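Long-range contacts in membrane-bound lytic murein transglycosylase A (PDB 6QK4), which probably cleaves the beta-1,4 bond between N-acetylmuramic acid and N-acetylglucosamine in peptidoglycan, leaving a 1,6-anhydro end on the muramic acid: residues A[92-97]-A[314-319]; A[98-103]-A[338-343]. All coordinates share one frame; numbering follows the deposited sequence.

Interaction 1 (A[92-97]-A[314-319])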
loop_
_atom_site.group_PDB
_atom_site.type_symbol
_atom_site.label_atom_id
_atom_site.label_comp_id
_atom_site.label_asym_id
_atom_site.label_seq_id
_atom_site.Cartn_x
_atom_site.Cartn_y
_atom_site.Cartn_z
ATOM N N PHE A 92 6.478 -18.146 12.857
ATOM C CA PHE A 92 7.685 -17.431 12.429
ATOM C C PHE A 92 8.141 -16.478 13.521
ATOM O O PHE A 92 7.356 -15.626 13.977
ATOM C CB PHE A 92 7.356 -16.645 11.172
ATOM C CG PHE A 92 8.536 -15.952 10.540
ATOM C CD1 PHE A 92 9.722 -16.634 10.331
ATOM C CD2 PHE A 92 8.425 -14.631 10.128
ATOM C CE1 PHE A 92 10.817 -15.989 9.684
ATOM C CE2 PHE A 92 9.530 -13.982 9.528
ATOM C CZ PHE A 92 10.709 -14.663 9.296
ATOM N N ALA A 93 9.387 -16.631 13.969
ATOM C CA ALA A 93 9.907 -15.737 14.987
ATOM C C ALA A 93 11.042 -14.850 14.478
ATOM O O ALA A 93 11.778 -15.201 13.540
ATOM C CB ALA A 93 10.393 -16.534 16.199
ATOM N N ASN A 94 11.181 -13.699 15.133
ATOM C CA ASN A 94 12.356 -12.843 14.960
ATOM C C ASN A 94 13.633 -13.570 15.406
ATOM O O ASN A 94 13.606 -14.528 16.168
ATOM C CB ASN A 94 12.191 -11.570 15.790
ATOM C CG ASN A 94 11.145 -10.659 15.225
ATOM O OD1 ASN A 94 11.222 -10.302 14.049
ATOM N ND2 ASN A 94 10.138 -10.306 16.048
ATOM N N ASN A 95 14.785 -13.089 14.938
ATOM C CA ASN A 95 15.999 -13.839 15.306
ATOM C C ASN A 95 16.322 -13.728 16.798
ATOM O O ASN A 95 17.051 -14.585 17.343
ATOM C CB ASN A 95 17.186 -13.364 14.461
ATOM C CG ASN A 95 17.146 -13.952 13.037
ATOM O OD1 ASN A 95 16.890 -15.152 12.850
ATOM N ND2 ASN A 95 17.385 -13.099 12.033
ATOM N N ASP A 96 15.724 -12.767 17.505
ATOM C CA ASP A 96 15.899 -12.722 18.951
ATOM C C ASP A 96 14.898 -13.622 19.708
ATOM O O ASP A 96 14.853 -13.593 20.943
ATOM C CB ASP A 96 15.828 -11.277 19.435
ATOM C CG ASP A 96 14.448 -10.655 19.295
ATOM O OD1 ASP A 96 13.477 -11.339 18.938
ATOM O OD2 ASP A 96 14.340 -9.445 19.562
ATOM N N GLY A 97 14.115 -14.437 19.001
ATOM C CA GLY A 97 13.143 -15.333 19.616
ATOM C C GLY A 97 11.731 -14.765 19.814
ATOM O O GLY A 97 10.791 -15.538 20.068
ATOM N N GLY A 314 13.570 -6.413 8.607
ATOM C CA GLY A 314 13.500 -7.149 9.845
ATOM C C GLY A 314 12.950 -8.541 9.636
ATOM O O GLY A 314 12.926 -9.068 8.508
ATOM N N GLY A 315 12.464 -9.147 10.713
ATOM C CA GLY A 315 11.968 -10.508 10.628
ATOM C C GLY A 315 10.462 -10.500 10.461
ATOM O O GLY A 315 9.886 -10.533 9.358
ATOM N N VAL A 316 9.792 -10.456 11.606
ATOM C CA VAL A 316 8.328 -10.396 11.589
ATOM C C VAL A 316 8.013 -8.954 11.307
ATOM O O VAL A 316 7.912 -8.121 12.223
ATOM C CB VAL A 316 7.718 -10.858 12.925
ATOM C CG1 VAL A 316 6.132 -10.804 12.872
ATOM C CG2 VAL A 316 8.200 -12.316 13.260
ATOM N N ARG A 317 7.871 -8.633 10.032
ATOM C CA ARG A 317 7.699 -7.245 9.602
ATOM C C ARG A 317 6.944 -7.280 8.279
ATOM O O ARG A 317 7.385 -7.981 7.345
ATOM C CB ARG A 317 9.074 -6.608 9.400
ATOM C CG ARG A 317 8.979 -5.140 9.014
ATOM C CD ARG A 317 8.469 -4.278 10.235
ATOM N NE ARG A 317 8.506 -2.843 9.802
ATOM C CZ ARG A 317 7.521 -2.185 9.181
ATOM N NH1 ARG A 317 6.371 -2.758 8.958
ATOM N NH2 ARG A 317 7.691 -0.929 8.752
ATOM N N ALA A 318 5.885 -6.477 8.143
ATOM C CA ALA A 318 5.187 -6.472 6.865
ATOM C C ALA A 318 4.624 -5.082 6.577
ATOM O O ALA A 318 4.206 -4.353 7.508
ATOM C CB ALA A 318 4.081 -7.529 6.872
ATOM N N ASP A 319 4.539 -4.753 5.272
ATOM C CA ASP A 319 3.709 -3.632 4.803
ATOM C C ASP A 319 2.451 -4.215 4.138
ATOM O O ASP A 319 2.551 -4.932 3.136
ATOM C CB ASP A 319 4.487 -2.773 3.792
ATOM C CG ASP A 319 4.361 -1.275 4.035
ATOM O OD1 ASP A 319 3.741 -0.788 4.995
ATOM O OD2 ASP A 319 4.898 -0.500 3.202
HETATM O O HOH W 1 12.356 -7.763 13.133
HETATM O O HOH W 2 9.992 -7.277 14.034
#
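N94 reaches across to the other segment with its amide oxygen and takes the backbone N-H of V316. The V316 N to N94 OD1 distance is 2.8 Å and the bond is almost straight, 174° at the hydrogen, though the donor lies 34° from the carbonyl plane of the N94 amide. The same oxygen accepts from two waters. One sits 2.9 Å from N94 OD1 and in turn takes the N-H of G315; the other, a longer 3.3 Å from N94 OD1, also donates to V316 O. One side-chain oxygen thus holds V316 N directly and reaches G315 N and V316 O through water. The N94 and V316 side chains cross at about a right angle. With no side chain on G315, its CA comes within 3.5 Å of N94 OD1.

Beside the polar contact lies an apolar one. F92 CD2 packs 3.9 Å from V316 CG2, and the edge of the ring, at CE2, meets G315 O at 3.5 Å near the ring plane. F92 starts out toward 314-319, and a chi1 of -175° then carries the ring past V316, the two side chains sliding by in opposite directions. V316 CG2 also lies 3.5 Å from F92 O, filling the corner between ring and main chain.

In the fold, 92-97 is the connection from strand 87-92 to strand 101-114, and 314-319 leads into strand 317-324 of the 3D domain, a family related to the double-psi beta-barrels. A type I turn from N94 to G97 shapes the connection, closed by G97 N to N94 O. Further out, T98 OG1 accepts from N94 ND2, fixing which way round the amide sits, while M341 and L343 of strand 336-346 pack against F92.

Interaction 2 (A[98-103]-A[338-343])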
loop_
_atom_site.group_PDB
_atom_site.type_symbol
_atom_site.label_atom_id
_atom_site.label_comp_id
_atom_site.label_asym_id
_atom_site.label_seq_id
_atom_site.Cartn_x
_atom_site.Cartn_y
_atom_site.Cartn_z
ATOM N N THR A 98 11.538 -13.463 19.644
ATOM C CA THR A 98 10.212 -12.867 19.921
ATOM C C THR A 98 9.279 -13.146 18.750
ATOM O O THR A 98 9.704 -13.189 17.597
ATOM C CB THR A 98 10.280 -11.360 20.178
ATOM O OG1 THR A 98 10.829 -10.628 19.057
ATOM C CG2 THR A 98 11.059 -11.030 21.435
ATOM N N LEU A 99 7.984 -13.313 19.047
ATOM C CA LEU A 99 7.016 -13.547 17.972
ATOM C C LEU A 99 6.311 -12.276 17.529
ATOM O O LEU A 99 5.879 -12.228 16.382
ATOM C CB LEU A 99 5.940 -14.570 18.397
ATOM C CG LEU A 99 6.513 -15.992 18.727
ATOM C CD1 LEU A 99 5.396 -16.870 19.262
ATOM C CD2 LEU A 99 7.022 -16.607 17.419
ATOM N N ASP A 100 6.313 -11.212 18.352
ATOM C CA ASP A 100 5.679 -9.948 17.958
ATOM C C ASP A 100 6.483 -9.221 16.885
ATOM O O ASP A 100 7.732 -9.114 16.974
ATOM C CB ASP A 100 5.582 -8.967 19.161
ATOM C CG ASP A 100 4.535 -9.363 20.178
ATOM O OD1 ASP A 100 3.566 -10.042 19.852
ATOM O OD2 ASP A 100 4.690 -8.892 21.323
ATOM N N GLY A 101 5.757 -8.661 15.889
ATOM C CA GLY A 101 6.402 -7.767 14.929
ATOM C C GLY A 101 5.455 -6.714 14.396
ATOM O O GLY A 101 4.277 -6.702 14.728
ATOM N N LEU A 102 5.970 -5.789 13.600
ATOM C CA LEU A 102 5.227 -4.588 13.274
ATOM C C LEU A 102 4.613 -4.695 11.875
ATOM O O LEU A 102 5.288 -5.104 10.912
ATOM C CB LEU A 102 6.131 -3.357 13.369
ATOM C CG LEU A 102 5.512 -2.049 12.935
ATOM C CD1 LEU A 102 4.474 -1.651 13.966
ATOM C CD2 LEU A 102 6.579 -0.976 12.779
ATOM N N VAL A 103 3.332 -4.353 11.770
ATOM C CA VAL A 103 2.596 -4.303 10.489
ATOM C C VAL A 103 2.250 -2.852 10.178
ATOM O O VAL A 103 1.445 -2.217 10.893
ATOM C CB VAL A 103 1.300 -5.115 10.543
ATOM C CG1 VAL A 103 0.635 -5.173 9.119
ATOM C CG2 VAL A 103 1.649 -6.533 10.989
ATOM N N ASN A 338 0.806 -4.074 16.118
ATOM C CA ASN A 338 1.489 -5.328 16.452
ATOM C C ASN A 338 0.897 -6.464 15.630
ATOM O O ASN A 338 -0.308 -6.470 15.314
ATOM C CB ASN A 338 1.308 -5.684 17.913
ATOM C CG ASN A 338 2.162 -6.861 18.333
ATOM O OD1 ASN A 338 3.372 -6.928 18.009
ATOM N ND2 ASN A 338 1.513 -7.835 19.056
ATOM N N GLY A 339 1.772 -7.431 15.299
ATOM C CA GLY A 339 1.374 -8.569 14.474
ATOM C C GLY A 339 2.124 -9.857 14.760
ATOM O O GLY A 339 3.194 -9.869 15.377
ATOM N N ARG A 340 1.521 -10.949 14.290
ATOM C CA ARG A 340 2.090 -12.311 14.337
ATOM C C ARG A 340 2.004 -12.962 12.949
ATOM O O ARG A 340 1.048 -12.737 12.176
ATOM C CB ARG A 340 1.330 -13.193 15.324
ATOM C CG ARG A 340 1.487 -12.747 16.765
ATOM C CD ARG A 340 2.926 -12.942 17.257
ATOM N NE ARG A 340 3.073 -12.460 18.654
ATOM C CZ ARG A 340 2.784 -13.165 19.771
ATOM N NH1 ARG A 340 2.265 -14.407 19.700
ATOM N NH2 ARG A 340 2.953 -12.549 20.973
ATOM N N MET A 341 2.970 -13.815 12.641
ATOM C CA MET A 341 3.041 -14.444 11.312
ATOM C C MET A 341 3.252 -15.942 11.409
ATOM O O MET A 341 3.974 -16.418 12.293
ATOM C CB MET A 341 4.221 -13.890 10.463
ATOM C CG MET A 341 3.929 -12.521 10.017
ATOM S SD MET A 341 5.477 -12.046 9.096
ATOM C CE MET A 341 4.927 -10.446 8.532
ATOM N N TRP A 342 2.635 -16.665 10.469
ATOM C CA TRP A 342 3.000 -18.032 10.112
ATOM C C TRP A 342 3.334 -18.069 8.631
ATOM O O TRP A 342 2.541 -17.587 7.805
ATOM C CB TRP A 342 1.830 -19.007 10.367
ATOM C CG TRP A 342 1.458 -19.086 11.845
ATOM C CD1 TRP A 342 1.743 -20.128 12.687
ATOM C CD2 TRP A 342 0.797 -18.073 12.664
ATOM N NE1 TRP A 342 1.279 -19.828 13.991
ATOM C CE2 TRP A 342 0.750 -18.566 13.989
ATOM C CE3 TRP A 342 0.304 -16.774 12.401
ATOM C CZ2 TRP A 342 0.129 -17.855 15.049
ATOM C CZ3 TRP A 342 -0.266 -16.022 13.490
ATOM C CH2 TRP A 342 -0.350 -16.595 14.789
ATOM N N LEU A 343 4.481 -18.668 8.279
ATOM C CA LEU A 343 4.839 -18.857 6.872
ATOM C C LEU A 343 4.325 -20.211 6.403
ATOM O O LEU A 343 4.445 -21.212 7.122
ATOM C CB LEU A 343 6.357 -18.800 6.707
ATOM C CG LEU A 343 7.110 -17.576 7.219
ATOM C CD1 LEU A 343 8.494 -17.476 6.561
ATOM C CD2 LEU A 343 6.422 -16.295 6.934
HETATM O O HOH W 3 5.116 -14.238 14.630
#
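G101 and G339 face each other as an antiparallel hydrogen-bonded pair: G101 N gives a bond of 2.9 Å to G339 O, while the return bond from G339 N to G101 O is weak, bent to 129° at the hydrogen. L102 and N338 follow as a non-hydrogen-bonded pair. The short strands 101-103 and 338-343 run at 108° to each other, and the pairing continues with V103 on Q337. V103 CG2 packs 4.0 Å from G339 CA, where G339 has no side chain.

This crossing joins strands 101-114 and 336-346, the latter from the 3D domain, and a salt bridge extends it beyond the paired residues. R340 grips D100 side-on, NE at 2.7 Å and NH2 at 2.8 Å from the single atom D100 OD1, with carboxylate and guanidinium planes 38° apart. N338 ND2 adds a third bond to D100 OD1, 3.1 Å long, from above the carboxylate plane. The arginine chain, bent at chi2, brings its guanidinium over L99, whose CB lies against one face. Three donors on one oxygen would probably stabilise the carboxylate's negative charge. D100 OD2 accepts from G18 N, and R340 NH1 bonds to Q19 OE1.

Overall arrangement
Segment 92-97 runs straight into 98-103, while 314-319 and 338-343 are separate along the chain, and the contact centres are about 6 Å apart. Strand 101-114 lies between 317-324, which runs parallel to it, and 336-346, which runs antiparallel; interaction 2 is the pairing of that strand with 336-346, and interaction 1 brings the preceding loop against the lead-in to 317-324. Cross-links tie them together: F92 N is 3.1 Å from M341 O, and A318 N is 3.1 Å from L102 O, both probable hydrogen bonds. M341 CE packs 3.5 Å from A318 CB, joining 314-319 to 338-343. Both lie on the same side of the chain's centre, about 20 and 18 Å from it, centre to centre.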